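Local atomic coordinates of putative epoxide hydrolase protein (Klebsiella pneumoniae subsp. pneumoniae, PDB entry 5BOV), a protein that probably hydrolyses epoxides or lipid esters such as monoacylglycerols, as relatives with the alpha/beta-hydrolase fold do. Residues N216-W219 / L223-G226; A263-K268 / Y273-L278; V34-G39 / Q45-V50; A120-Q125 / A231-R236. One frame throughout, in Å; residues are numbered along the deposited sequence. Where two conformers were deposited one is given.

Contact 1 of 4, residues N216-W219 / L223-G226; sequences NYRW and LEKG
The indole of Trp219 turns an edge toward Gly226, whose backbone N lies near the ring plane, 4.0 Å from NE1. A water bonded to NE1 also accepts a longer bond, 3.3 Å, from Gly226 N. At the edge of the other flat group, the Arg218 guanidinium, a second water sits in plane and joins NH1 to Glu224 OE2, the guanidinium and carboxylate planes being 71° apart. Both water bridges lie at the C-terminal end of helix 209-220 in this alpha/beta hydrolase, where the chain leaves the helix and passes beside its last turn. Glycine suits its place because, without a side chain, its backbone can run close beside the indole.

Arg218 spreads its duties. Its CB packs 3.8 Å from Glu224 OE2, while the chain, extended from CG to NE (chi2 178°), carries NE off to the carbonyl of Phe162. NH1 and OE2 remain 5.3 Å apart, so the opposite charges meet through the water, and any direct attraction is probably modest. OE1 of the same carboxylate bonds to Ser215 OG, which ties Glu224 to the helix a second time. The turn itself is closed by the N-H of Leu223, which reaches back five residues to Arg218 O at 2.8 Å.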
loop_
_atom_site.group_PDB
_atom_site.type_symbol
_atom_site.label_atom_id
_atom_site.label_comp_id
_atom_site.label_asym_id
_atom_site.label_seq_id
_atom_site.Cartn_x
_atom_site.Cartn_y
_atom_site.Cartn_z
ATOM N N ASN A 216 -11.370 5.314 -3.622
ATOM C CA ASN A 216 -10.819 4.786 -2.366
ATOM C C ASN A 216 -11.391 5.500 -1.136
ATOM O O ASN A 216 -11.862 4.826 -0.204
ATOM C CB ASN A 216 -9.278 4.852 -2.381
ATOM C CG ASN A 216 -8.671 4.384 -1.087
ATOM O OD1 ASN A 216 -8.327 3.216 -0.930
ATOM N ND2 ASN A 216 -8.495 5.306 -0.143
ATOM N N TYR A 217 -11.347 6.843 -1.162
ATOM C CA TYR A 217 -11.770 7.635 -0.006
ATOM C C TYR A 217 -13.317 7.756 0.131
ATOM O O TYR A 217 -13.829 7.678 1.258
ATOM C CB TYR A 217 -11.031 8.976 0.055
ATOM C CG TYR A 217 -9.607 8.737 0.361
ATOM C CD1 TYR A 217 -9.197 8.255 1.610
ATOM C CD2 TYR A 217 -8.627 8.825 -0.616
ATOM C CE1 TYR A 217 -7.862 7.911 1.869
ATOM C CE2 TYR A 217 -7.301 8.546 -0.321
ATOM C CZ TYR A 217 -6.937 8.070 0.911
ATOM O OH TYR A 217 -5.618 7.688 1.132
ATOM N N ARG A 218 -14.031 7.744 -0.996
ATOM C CA ARG A 218 -15.476 7.698 -0.909
ATOM C C ARG A 218 -15.930 6.342 -0.384
ATOM O O ARG A 218 -16.853 6.270 0.474
ATOM C CB ARG A 218 -16.136 8.059 -2.213
ATOM C CG ARG A 218 -15.971 9.532 -2.498
ATOM C CD ARG A 218 -16.575 9.906 -3.837
ATOM N NE ARG A 218 -16.229 11.329 -4.073
ATOM C CZ ARG A 218 -16.620 12.023 -5.115
ATOM N NH1 ARG A 218 -17.380 11.429 -6.047
ATOM N NH2 ARG A 218 -16.208 13.296 -5.267
ATOM N N TRP A 219 -15.320 5.246 -0.834
ATOM C CA TRP A 219 -15.710 3.958 -0.291
ATOM C C TRP A 219 -15.479 3.891 1.212
ATOM O O TRP A 219 -16.321 3.435 1.950
ATOM C CB TRP A 219 -14.975 2.776 -0.995
ATOM C CG TRP A 219 -15.496 1.402 -0.564
ATOM C CD1 TRP A 219 -16.392 0.634 -1.231
ATOM C CD2 TRP A 219 -15.117 0.653 0.586
ATOM N NE1 TRP A 219 -16.641 -0.507 -0.555
ATOM C CE2 TRP A 219 -15.854 -0.531 0.566
ATOM C CE3 TRP A 219 -14.272 0.892 1.650
ATOM C CZ2 TRP A 219 -15.724 -1.490 1.515
ATOM C CZ3 TRP A 219 -14.128 -0.065 2.594
ATOM C CH2 TRP A 219 -14.848 -1.245 2.540
ATOM N N LEU A 223 -19.618 6.187 1.131
ATOM C CA LEU A 223 -20.281 6.997 0.136
ATOM C C LEU A 223 -20.320 6.401 -1.249
ATOM O O LEU A 223 -20.783 7.008 -2.193
ATOM C CB LEU A 223 -19.616 8.375 0.072
ATOM C CG LEU A 223 -19.598 9.127 1.386
ATOM C CD1 LEU A 223 -18.785 10.385 1.216
ATOM C CD2 LEU A 223 -21.029 9.451 1.808
ATOM N N GLU A 224 -19.866 5.168 -1.373
ATOM C CA GLU A 224 -19.837 4.478 -2.649
ATOM C C GLU A 224 -20.141 3.041 -2.301
ATOM O O GLU A 224 -19.636 2.526 -1.320
ATOM C CB GLU A 224 -18.428 4.578 -3.261
ATOM C CG GLU A 224 -18.400 4.678 -4.715
ATOM C CD GLU A 224 -17.011 5.022 -5.176
ATOM O OE1 GLU A 224 -16.209 4.089 -5.174
ATOM O OE2 GLU A 224 -16.756 6.227 -5.436
ATOM N N LYS A 225 -20.916 2.379 -3.135
ATOM C CA LYS A 225 -21.177 0.981 -3.004
ATOM C C LYS A 225 -20.117 0.264 -3.776
ATOM O O LYS A 225 -19.762 0.650 -4.890
ATOM C CB LYS A 225 -22.546 0.711 -3.653
ATOM C CG LYS A 225 -23.160 -0.590 -3.229
ATOM C CD LYS A 225 -24.542 -0.825 -3.856
ATOM C CE LYS A 225 -25.425 -1.764 -2.962
ATOM N NZ LYS A 225 -26.376 -2.642 -3.733
ATOM N N GLY A 226 -19.548 -0.779 -3.259
ATOM C CA GLY A 226 -18.536 -1.450 -4.055
ATOM C C GLY A 226 -19.182 -2.283 -5.141
ATOM O O GLY A 226 -20.405 -2.227 -5.334
HETATM O O HOH W 1 -18.444 8.357 -5.802
HETATM O O HOH W 2 -18.680 -2.325 -0.512
#

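Contact 2 of 4, residues A263-K268 / Y273-L278; sequences ASYRAK and YEHRDL
Tyr265 and Arg266 face Tyr273 and His275, and side chains alone make the contact, since the nearest CA atoms, those of Arg266 and His275, are 8.3 Å apart. Segment 263-268 is a weakly bonded helical turn running into a further turn, closed by Lys268 N to Tyr265 O at 3.0 Å. Segment 273-278 is an extended strand, and its alternation turns Tyr273 and His275 to the same side.

The Arg266 guanidinium lies nearly flat along the Tyr273 ring, their planes 22° apart, with Tyr273 CD2 offset toward the rim of the guanidinium and 3.4 Å above its plane. A bend at chi2 (66°) brings the chain back beside Tyr273, and Arg266 CD comes 3.5 Å from Tyr273 CE2. Arginine suits this exposed place because, being long, it can put both its CD and its flat guanidinium against the tyrosine. Tyr265 meets its partners edgewise: Tyr273 OH lies near its ring plane, 3.6 Å from Tyr265 CE1, while Tyr265 OH packs 3.3 Å from His275 CE1. The imidazole is gripped at both nitrogens, NE2 donating to Asp277 OD1 at 2.9 Å and ND1 pairing with Thr249 OG1, which also bonds Tyr273 OH.

Thr249 belongs to strand 247-252, the parallel neighbour of edge strand 273-278. Helix 262-265 lies in the crossover connection of this beta-alpha-beta unit, and the contact packs it onto an outermost strand of the sheet.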
loop_
_atom_site.group_PDB
_atom_site.type_symbol
_atom_site.label_atom_id
_atom_site.label_comp_id
_atom_site.label_asym_id
_atom_site.label_seq_id
_atom_site.Cartn_x
_atom_site.Cartn_y
_atom_site.Cartn_z
ATOM N N ALA A 263 -0.364 -0.520 20.734
ATOM C CA ALA A 263 -1.075 -1.437 21.642
ATOM C C ALA A 263 -2.467 -1.797 21.123
ATOM O O ALA A 263 -3.051 -2.826 21.485
ATOM C CB ALA A 263 -1.192 -0.799 23.047
ATOM N N SER A 264 -3.081 -0.878 20.391
ATOM C CA SER A 264 -4.453 -1.026 19.916
ATOM C C SER A 264 -4.641 -2.168 18.939
ATOM O O SER A 264 -5.764 -2.713 18.778
ATOM C CB SER A 264 -5.013 0.270 19.346
ATOM O OG SER A 264 -4.550 0.564 18.010
ATOM N N TYR A 265 -3.551 -2.535 18.237
ATOM C CA TYR A 265 -3.654 -3.586 17.221
ATOM C C TYR A 265 -2.905 -4.862 17.588
ATOM O O TYR A 265 -2.862 -5.802 16.771
ATOM C CB TYR A 265 -3.312 -3.105 15.809
ATOM C CG TYR A 265 -2.018 -2.364 15.658
ATOM C CD1 TYR A 265 -0.796 -3.019 15.699
ATOM C CD2 TYR A 265 -2.026 -1.016 15.310
ATOM C CE1 TYR A 265 0.389 -2.320 15.489
ATOM C CE2 TYR A 265 -0.858 -0.304 15.085
ATOM C CZ TYR A 265 0.372 -0.965 15.150
ATOM O OH TYR A 265 1.541 -0.246 14.930
ATOM N N ARG A 266 -2.393 -4.961 18.806
ATOM C CA ARG A 266 -1.597 -6.164 19.183
ATOM C C ARG A 266 -2.383 -7.458 18.932
ATOM O O ARG A 266 -1.857 -8.402 18.346
ATOM C CB ARG A 266 -1.114 -6.088 20.609
ATOM C CG ARG A 266 -0.492 -7.367 21.121
ATOM C CD ARG A 266 0.785 -7.709 20.397
ATOM N NE ARG A 266 1.319 -9.044 20.725
ATOM C CZ ARG A 266 1.023 -10.186 20.081
ATOM N NH1 ARG A 266 0.181 -10.212 19.113
ATOM N NH2 ARG A 266 1.617 -11.309 20.416
ATOM N N ALA A 267 -3.648 -7.436 19.349
ATOM C CA ALA A 267 -4.425 -8.650 19.316
ATOM C C ALA A 267 -5.048 -8.922 17.969
ATOM O O ALA A 267 -5.753 -9.924 17.846
ATOM C CB ALA A 267 -5.508 -8.590 20.402
ATOM N N LYS A 268 -4.714 -8.129 16.942
ATOM C CA LYS A 268 -5.135 -8.462 15.592
ATOM C C LYS A 268 -4.176 -9.392 14.895
ATOM O O LYS A 268 -4.514 -9.885 13.808
ATOM C CB LYS A 268 -5.292 -7.218 14.757
ATOM C CG LYS A 268 -6.196 -6.163 15.332
ATOM C CD LYS A 268 -7.529 -6.740 15.702
ATOM C CE LYS A 268 -8.333 -7.238 14.528
ATOM N NZ LYS A 268 -9.658 -7.757 15.004
ATOM N N TYR A 273 4.701 -12.638 16.167
ATOM C CA TYR A 273 4.519 -11.169 16.117
ATOM C C TYR A 273 5.618 -10.400 16.762
ATOM O O TYR A 273 6.131 -10.776 17.809
ATOM C CB TYR A 273 3.231 -10.801 16.853
ATOM C CG TYR A 273 2.912 -9.351 16.777
ATOM C CD1 TYR A 273 2.432 -8.824 15.618
ATOM C CD2 TYR A 273 3.184 -8.503 17.822
ATOM C CE1 TYR A 273 2.183 -7.449 15.517
ATOM C CE2 TYR A 273 2.933 -7.137 17.755
ATOM C CZ TYR A 273 2.448 -6.617 16.591
ATOM O OH TYR A 273 2.189 -5.256 16.470
ATOM N N GLU A 274 5.941 -9.250 16.170
ATOM C CA GLU A 274 6.824 -8.271 16.791
ATOM C C GLU A 274 6.414 -6.906 16.294
ATOM O O GLU A 274 6.057 -6.777 15.100
ATOM C CB GLU A 274 8.251 -8.566 16.382
ATOM C CG GLU A 274 9.249 -7.675 17.083
ATOM C CD GLU A 274 10.705 -7.827 16.622
ATOM O OE1 GLU A 274 11.034 -8.861 16.053
ATOM O OE2 GLU A 274 11.449 -6.858 16.876
ATOM N N HIS A 275 6.424 -5.951 17.186
ATOM C CA HIS A 275 6.238 -4.563 16.810
ATOM C C HIS A 275 7.559 -3.793 16.950
ATOM O O HIS A 275 8.262 -3.948 17.961
ATOM C CB HIS A 275 5.189 -3.845 17.684
ATOM C CG HIS A 275 5.058 -2.416 17.287
ATOM N ND1 HIS A 275 4.513 -2.031 16.086
ATOM C CD2 HIS A 275 5.511 -1.275 17.869
ATOM C CE1 HIS A 275 4.639 -0.743 15.915
ATOM N NE2 HIS A 275 5.255 -0.248 16.998
ATOM N N ARG A 276 7.861 -2.922 15.994
ATOM C CA ARG A 276 9.062 -2.067 16.053
ATOM C C ARG A 276 8.757 -0.630 15.791
ATOM O O ARG A 276 8.214 -0.261 14.734
ATOM C CB ARG A 276 10.121 -2.419 15.014
ATOM C CG ARG A 276 10.607 -3.787 15.178
ATOM C CD ARG A 276 11.689 -4.106 14.185
ATOM N NE ARG A 276 12.067 -5.435 14.480
ATOM C CZ ARG A 276 12.869 -6.122 13.712
ATOM N NH1 ARG A 276 13.399 -5.598 12.587
ATOM N NH2 ARG A 276 13.137 -7.340 14.100
ATOM N N ASP A 277 9.119 0.198 16.763
ATOM C CA ASP A 277 9.080 1.641 16.597
ATOM C C ASP A 277 10.387 1.988 15.973
ATOM O O ASP A 277 11.481 1.727 16.597
ATOM C CB ASP A 277 8.848 2.364 17.938
ATOM C CG ASP A 277 7.424 2.203 18.459
ATOM O OD1 ASP A 277 6.467 2.271 17.643
ATOM O OD2 ASP A 277 7.230 1.782 19.609
ATOM N N LEU A 278 10.370 2.652 14.858
ATOM C CA LEU A 278 11.606 3.061 14.223
ATOM C C LEU A 278 12.071 4.420 14.785
ATOM O O LEU A 278 11.358 5.370 14.669
ATOM C CB LEU A 278 11.427 3.182 12.737
ATOM C CG LEU A 278 11.011 1.880 12.038
ATOM C CD1 LEU A 278 10.793 2.128 10.555
ATOM C CD2 LEU A 278 12.027 0.776 12.258
#

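Contact 3 of 4, residues V34-G39 / Q45-V50; sequences VILLHG and QSYAQV
Tyr47 lies across Leu36, Leu37 and His38 where strand 32-37 of the alpha/beta-hydrolase sheet gives way to a loop. His38 and Gly39 open an HGXP sequence, which in related hydrolases helps to form the oxyanion hole; this would place Tyr47 beside a turn probably close to the active site.

Apolar packing dominates. Leu36 CB stands over the centre of the Tyr47 ring, 3.5 Å from the centroid and almost on the normal, a CH-pi contact. Ser46 CB covers the opposite face, nearer the rim, which leaves the ring sandwiched. Leu36 also sends CD1 to Val50 CG1 at 3.9 Å, and Val50 continues the hydrophobic layer against Pro291 and Phe294. Leucine suits the place because CB covers the ring while CD1 reaches both Tyr47 and Val50.

The ring edge meets backbone. Tyr47 CE2 comes 3.6 Å from His38 N, which is close to the ring plane. Beyond it the phenol donates from Tyr47 OH to Leu37 O at 2.7 Å. The hydroxyl stands above the carbonyl plane, 68° out of it. Tyrosine fits here since it is apolar enough for a buried site, yet long enough to satisfy a main-chain oxygen at the strand's end.

Hydrogen bonds also fix the imidazole of His38. With chi1 at 69° it leans back over its own backbone; NE2 pairs with the N-H of Leu66, and ND1 donates almost straight, at 169°, to Gly39 O, 2.9 Å away and in the ring plane.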
loop_
_atom_site.group_PDB
_atom_site.type_symbol
_atom_site.label_atom_id
_atom_site.label_comp_id
_atom_site.label_asym_id
_atom_site.label_seq_id
_atom_site.Cartn_x
_atom_site.Cartn_y
_atom_site.Cartn_z
ATOM N N VAL A 34 9.297 -11.868 -2.472
ATOM C CA VAL A 34 8.829 -10.774 -1.643
ATOM C C VAL A 34 8.074 -9.795 -2.550
ATOM O O VAL A 34 8.582 -9.480 -3.624
ATOM C CB VAL A 34 10.020 -9.988 -1.026
ATOM C CG1 VAL A 34 9.540 -8.901 -0.116
ATOM C CG2 VAL A 34 10.971 -10.895 -0.299
ATOM N N ILE A 35 6.884 -9.363 -2.128
ATOM C CA ILE A 35 6.060 -8.423 -2.886
ATOM C C ILE A 35 5.901 -7.179 -2.022
ATOM O O ILE A 35 5.466 -7.275 -0.859
ATOM C CB ILE A 35 4.686 -9.013 -3.285
ATOM C CG1 ILE A 35 4.909 -10.304 -4.103
ATOM C CG2 ILE A 35 3.887 -7.966 -4.062
ATOM C CD1 ILE A 35 3.633 -11.031 -4.445
ATOM N N LEU A 36 6.329 -6.050 -2.580
ATOM C CA LEU A 36 6.426 -4.793 -1.844
ATOM C C LEU A 36 5.370 -3.884 -2.435
ATOM O O LEU A 36 5.430 -3.513 -3.600
ATOM C CB LEU A 36 7.824 -4.170 -2.002
ATOM C CG LEU A 36 9.000 -5.065 -1.547
ATOM C CD1 LEU A 36 10.335 -4.404 -1.926
ATOM C CD2 LEU A 36 8.931 -5.389 -0.063
ATOM N N LEU A 37 4.483 -3.371 -1.552
ATOM C CA LEU A 37 3.333 -2.599 -2.005
ATOM C C LEU A 37 3.366 -1.183 -1.481
ATOM O O LEU A 37 3.422 -0.928 -0.239
ATOM C CB LEU A 37 2.062 -3.311 -1.529
ATOM C CG LEU A 37 1.839 -4.743 -2.010
ATOM C CD1 LEU A 37 0.552 -5.310 -1.427
ATOM C CD2 LEU A 37 1.838 -4.867 -3.533
ATOM N N HIS A 38 3.262 -0.221 -2.399
ATOM C CA HIS A 38 3.298 1.192 -2.010
ATOM C C HIS A 38 1.935 1.701 -1.534
ATOM O O HIS A 38 0.923 0.991 -1.633
ATOM C CB HIS A 38 3.806 2.003 -3.197
ATOM C CG HIS A 38 2.865 2.072 -4.365
ATOM N ND1 HIS A 38 1.771 2.914 -4.380
ATOM C CD2 HIS A 38 2.786 1.347 -5.505
ATOM C CE1 HIS A 38 1.082 2.729 -5.498
ATOM N NE2 HIS A 38 1.709 1.819 -6.218
ATOM N N GLY A 39 1.961 2.954 -1.084
ATOM C CA GLY A 39 0.801 3.629 -0.607
ATOM C C GLY A 39 0.418 4.841 -1.440
ATOM O O GLY A 39 0.970 5.067 -2.535
ATOM N N GLN A 45 8.796 3.750 -6.392
ATOM C CA GLN A 45 10.056 4.317 -5.961
ATOM C C GLN A 45 10.268 4.267 -4.461
ATOM O O GLN A 45 11.392 4.410 -3.956
ATOM C CB GLN A 45 10.235 5.761 -6.471
ATOM C CG GLN A 45 10.162 5.928 -7.984
ATOM C CD GLN A 45 11.035 4.960 -8.796
ATOM O OE1 GLN A 45 10.560 4.481 -9.881
ATOM N NE2 GLN A 45 12.188 4.721 -8.394
ATOM N N SER A 46 9.192 4.051 -3.706
ATOM C CA SER A 46 9.290 3.837 -2.281
ATOM C C SER A 46 10.232 2.628 -1.951
ATOM O O SER A 46 10.818 2.624 -0.867
ATOM C CB SER A 46 7.918 3.492 -1.706
ATOM O OG SER A 46 6.997 4.566 -1.824
ATOM N N TYR A 47 10.407 1.731 -2.929
ATOM C CA TYR A 47 11.218 0.550 -2.777
ATOM C C TYR A 47 12.400 0.526 -3.696
ATOM O O TYR A 47 13.060 -0.501 -3.789
ATOM C CB TYR A 47 10.334 -0.672 -2.986
ATOM C CG TYR A 47 9.154 -0.718 -2.017
ATOM C CD1 TYR A 47 9.361 -1.012 -0.672
ATOM C CD2 TYR A 47 7.858 -0.437 -2.440
ATOM C CE1 TYR A 47 8.323 -1.113 0.219
ATOM C CE2 TYR A 47 6.781 -0.485 -1.547
ATOM C CZ TYR A 47 7.004 -0.805 -0.223
ATOM O OH TYR A 47 5.974 -0.916 0.669
ATOM N N ALA A 48 12.832 1.689 -4.199
ATOM C CA ALA A 48 13.969 1.698 -5.126
ATOM C C ALA A 48 15.250 1.330 -4.451
ATOM O O ALA A 48 16.219 0.936 -5.151
ATOM C CB ALA A 48 14.091 3.042 -5.816
ATOM N N GLN A 49 15.392 1.577 -3.158
ATOM C CA GLN A 49 16.554 1.127 -2.378
ATOM C C GLN A 49 16.321 -0.179 -1.657
ATOM O O GLN A 49 17.206 -1.080 -1.661
ATOM C CB GLN A 49 17.068 2.195 -1.420
ATOM C CG GLN A 49 17.496 3.414 -2.183
ATOM C CD GLN A 49 18.050 4.505 -1.252
ATOM O OE1 GLN A 49 17.320 5.125 -0.477
ATOM N NE2 GLN A 49 19.365 4.799 -1.378
ATOM N N VAL A 50 15.134 -0.376 -1.135
ATOM C CA VAL A 50 14.810 -1.637 -0.454
ATOM C C VAL A 50 14.930 -2.824 -1.378
ATOM O O VAL A 50 15.519 -3.868 -1.007
ATOM C CB VAL A 50 13.371 -1.583 0.114
ATOM C CG1 VAL A 50 12.871 -2.943 0.581
ATOM C CG2 VAL A 50 13.263 -0.540 1.201
#

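Contact 4 of 4, residues A120-Q125 / A231-R236; sequences AALWPQ and AGYEQR
Trp123 points the edge of its six-membered ring at the face of Tyr233 in a T-shaped stack, centroids 5.2 Å apart and planes at 78°. The pair joins the C-terminal end of helix 111-122 to helix 231-238, two helices of the alpha/beta-hydrolase fold far apart in sequence. CZ2 of Trp123 lies 3.7 Å from Tyr233 CE1 and CZ. Beside the stack, Leu122 divides its branches: CD1 packs 4.0 Å from Tyr233 CB, while CD2 lies over one face of the Arg236 guanidinium, 3.5 Å above its plane. Leucine's forked end suits a place that must meet both an aromatic stem and an arginine.

A second shell positions them. Trp123 is the first residue to leave helical geometry, and its indole has Leu122 CB over one face and Ala89 and Val93 of helix 85-98 as further neighbours. Tyr233 touches Ser86 of that helix, and the next residue, Glu234, hydrogen-bonds to Ser86 and Gln84. A cationic side chain fits at a helix C-terminus, where carbonyls point outward. Arg236 bends at chi3 (68°) to bring NH2 there, donating a weak bond to Leu122 O at 3.2 Å and a second to a water held by Ala121 O.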
loop_
_atom_site.group_PDB
_atom_site.type_symbol
_atom_site.label_atom_id
_atom_site.label_comp_id
_atom_site.label_asym_id
_atom_site.label_seq_id
_atom_site.Cartn_x
_atom_site.Cartn_y
_atom_site.Cartn_z
ATOM N N ALA A 120 -3.236 -11.406 3.552
ATOM C CA ALA A 120 -2.898 -12.273 4.620
ATOM C C ALA A 120 -4.103 -12.789 5.379
ATOM O O ALA A 120 -4.092 -13.917 5.870
ATOM C CB ALA A 120 -1.918 -11.548 5.560
ATOM N N ALA A 121 -5.123 -11.956 5.552
ATOM C CA ALA A 121 -6.305 -12.384 6.285
ATOM C C ALA A 121 -7.196 -13.331 5.482
ATOM O O ALA A 121 -7.794 -14.311 6.038
ATOM C CB ALA A 121 -7.075 -11.132 6.701
ATOM N N LEU A 122 -7.362 -13.065 4.210
ATOM C CA LEU A 122 -8.307 -13.867 3.404
ATOM C C LEU A 122 -7.678 -15.031 2.695
ATOM O O LEU A 122 -8.367 -16.066 2.486
ATOM C CB LEU A 122 -9.033 -13.005 2.373
ATOM C CG LEU A 122 -9.828 -11.803 2.921
ATOM C CD1 LEU A 122 -10.561 -11.124 1.791
ATOM C CD2 LEU A 122 -10.794 -12.170 4.017
ATOM N N TRP A 123 -6.413 -14.899 2.313
ATOM C CA TRP A 123 -5.666 -15.995 1.694
ATOM C C TRP A 123 -4.342 -16.231 2.427
ATOM O O TRP A 123 -3.256 -16.101 1.822
ATOM C CB TRP A 123 -5.432 -15.683 0.223
ATOM C CG TRP A 123 -6.662 -15.396 -0.480
ATOM C CD1 TRP A 123 -7.588 -16.324 -0.919
ATOM C CD2 TRP A 123 -7.190 -14.096 -0.867
ATOM N NE1 TRP A 123 -8.650 -15.671 -1.502
ATOM C CE2 TRP A 123 -8.397 -14.320 -1.578
ATOM C CE3 TRP A 123 -6.758 -12.794 -0.700
ATOM C CZ2 TRP A 123 -9.186 -13.254 -2.099
ATOM C CZ3 TRP A 123 -7.539 -11.751 -1.159
ATOM C CH2 TRP A 123 -8.735 -11.958 -1.858
ATOM N N PRO A 124 -4.390 -16.633 3.698
ATOM C CA PRO A 124 -3.159 -16.783 4.458
ATOM C C PRO A 124 -2.127 -17.773 3.847
ATOM O O PRO A 124 -0.913 -17.598 4.034
ATOM C CB PRO A 124 -3.618 -17.271 5.813
ATOM C CG PRO A 124 -4.989 -17.847 5.572
ATOM C CD PRO A 124 -5.564 -16.957 4.536
ATOM N N GLN A 125 -2.607 -18.801 3.130
ATOM C CA GLN A 125 -1.676 -19.771 2.535
ATOM C C GLN A 125 -0.745 -19.103 1.509
ATOM O O GLN A 125 0.317 -19.655 1.194
ATOM C CB GLN A 125 -2.401 -20.948 1.835
ATOM C CG GLN A 125 -3.102 -21.812 2.801
ATOM C CD GLN A 125 -3.904 -22.971 2.123
ATOM O OE1 GLN A 125 -3.536 -23.512 1.055
ATOM N NE2 GLN A 125 -4.979 -23.339 2.762
ATOM N N ALA A 231 -18.188 -8.149 -2.914
ATOM C CA ALA A 231 -19.001 -7.937 -1.709
ATOM C C ALA A 231 -18.741 -9.036 -0.687
ATOM O O ALA A 231 -18.781 -8.778 0.543
ATOM C CB ALA A 231 -20.506 -7.865 -2.117
ATOM N N GLY A 232 -18.488 -10.248 -1.139
ATOM C CA GLY A 232 -18.173 -11.367 -0.246
ATOM C C GLY A 232 -16.890 -11.094 0.564
ATOM O O GLY A 232 -16.838 -11.314 1.810
ATOM N N TYR A 233 -15.870 -10.605 -0.132
ATOM C CA TYR A 233 -14.652 -10.268 0.586
ATOM C C TYR A 233 -14.913 -9.182 1.597
ATOM O O TYR A 233 -14.395 -9.262 2.697
ATOM C CB TYR A 233 -13.613 -9.771 -0.401
ATOM C CG TYR A 233 -13.271 -10.749 -1.513
ATOM C CD1 TYR A 233 -13.227 -12.106 -1.307
ATOM C CD2 TYR A 233 -12.856 -10.245 -2.755
ATOM C CE1 TYR A 233 -12.851 -13.009 -2.366
ATOM C CE2 TYR A 233 -12.464 -11.124 -3.788
ATOM C CZ TYR A 233 -12.470 -12.465 -3.589
ATOM O OH TYR A 233 -12.048 -13.309 -4.606
ATOM N N GLU A 234 -15.660 -8.132 1.236
ATOM C CA GLU A 234 -15.872 -7.026 2.140
ATOM C C GLU A 234 -16.686 -7.478 3.334
ATOM O O GLU A 234 -16.477 -6.992 4.472
ATOM C CB GLU A 234 -16.520 -5.826 1.501
ATOM C CG GLU A 234 -15.735 -5.230 0.366
ATOM C CD GLU A 234 -14.355 -4.604 0.764
ATOM O OE1 GLU A 234 -14.068 -4.468 1.980
ATOM O OE2 GLU A 234 -13.584 -4.302 -0.190
ATOM N N GLN A 235 -17.607 -8.401 3.112
ATOM C CA GLN A 235 -18.341 -8.929 4.260
ATOM C C GLN A 235 -17.427 -9.667 5.257
ATOM O O GLN A 235 -17.564 -9.453 6.491
ATOM C CB GLN A 235 -19.473 -9.860 3.792
ATOM C CG GLN A 235 -20.220 -10.524 4.980
ATOM C CD GLN A 235 -21.416 -11.303 4.466
ATOM O OE1 GLN A 235 -21.582 -11.519 3.251
ATOM N NE2 GLN A 235 -22.272 -11.699 5.361
ATOM N N ARG A 236 -16.474 -10.466 4.759
ATOM C CA ARG A 236 -15.538 -11.155 5.599
ATOM C C ARG A 236 -14.638 -10.101 6.340
ATOM O O ARG A 236 -14.361 -10.250 7.530
ATOM C CB ARG A 236 -14.660 -12.125 4.806
ATOM C CG ARG A 236 -15.446 -13.336 4.389
ATOM C CD ARG A 236 -14.743 -14.119 3.287
ATOM N NE ARG A 236 -13.500 -14.768 3.719
ATOM C CZ ARG A 236 -12.614 -15.344 2.877
ATOM N NH1 ARG A 236 -12.837 -15.366 1.535
ATOM N NH2 ARG A 236 -11.485 -15.907 3.344
HETATM O O HOH W 3 -10.224 -15.860 6.096
#

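In chain order come contact 3, the first half of contact 4, contact 1, the second half of contact 4, and contact 2. Contacts 2 and 3 reach the same sheet, their centres 21 Å apart: contact 3 on inner strand 32-37, contact 2 at edge strand 273-278. Contact 4 joins two helices, contact 1 a helix end to its following loop; they touch where Trp219 CH2 packs 3.4 Å from Glu234 OE1. Contact 3 lies nearest the middle, about 9 Å from the chain's centre, with contacts 1 and 4 opposite. Helices between strands 127-133 and 247-252 probably include a cap; contact 4 joins helix 231-238 to helix 111-122, and helix 209-220 touches it through Trp219.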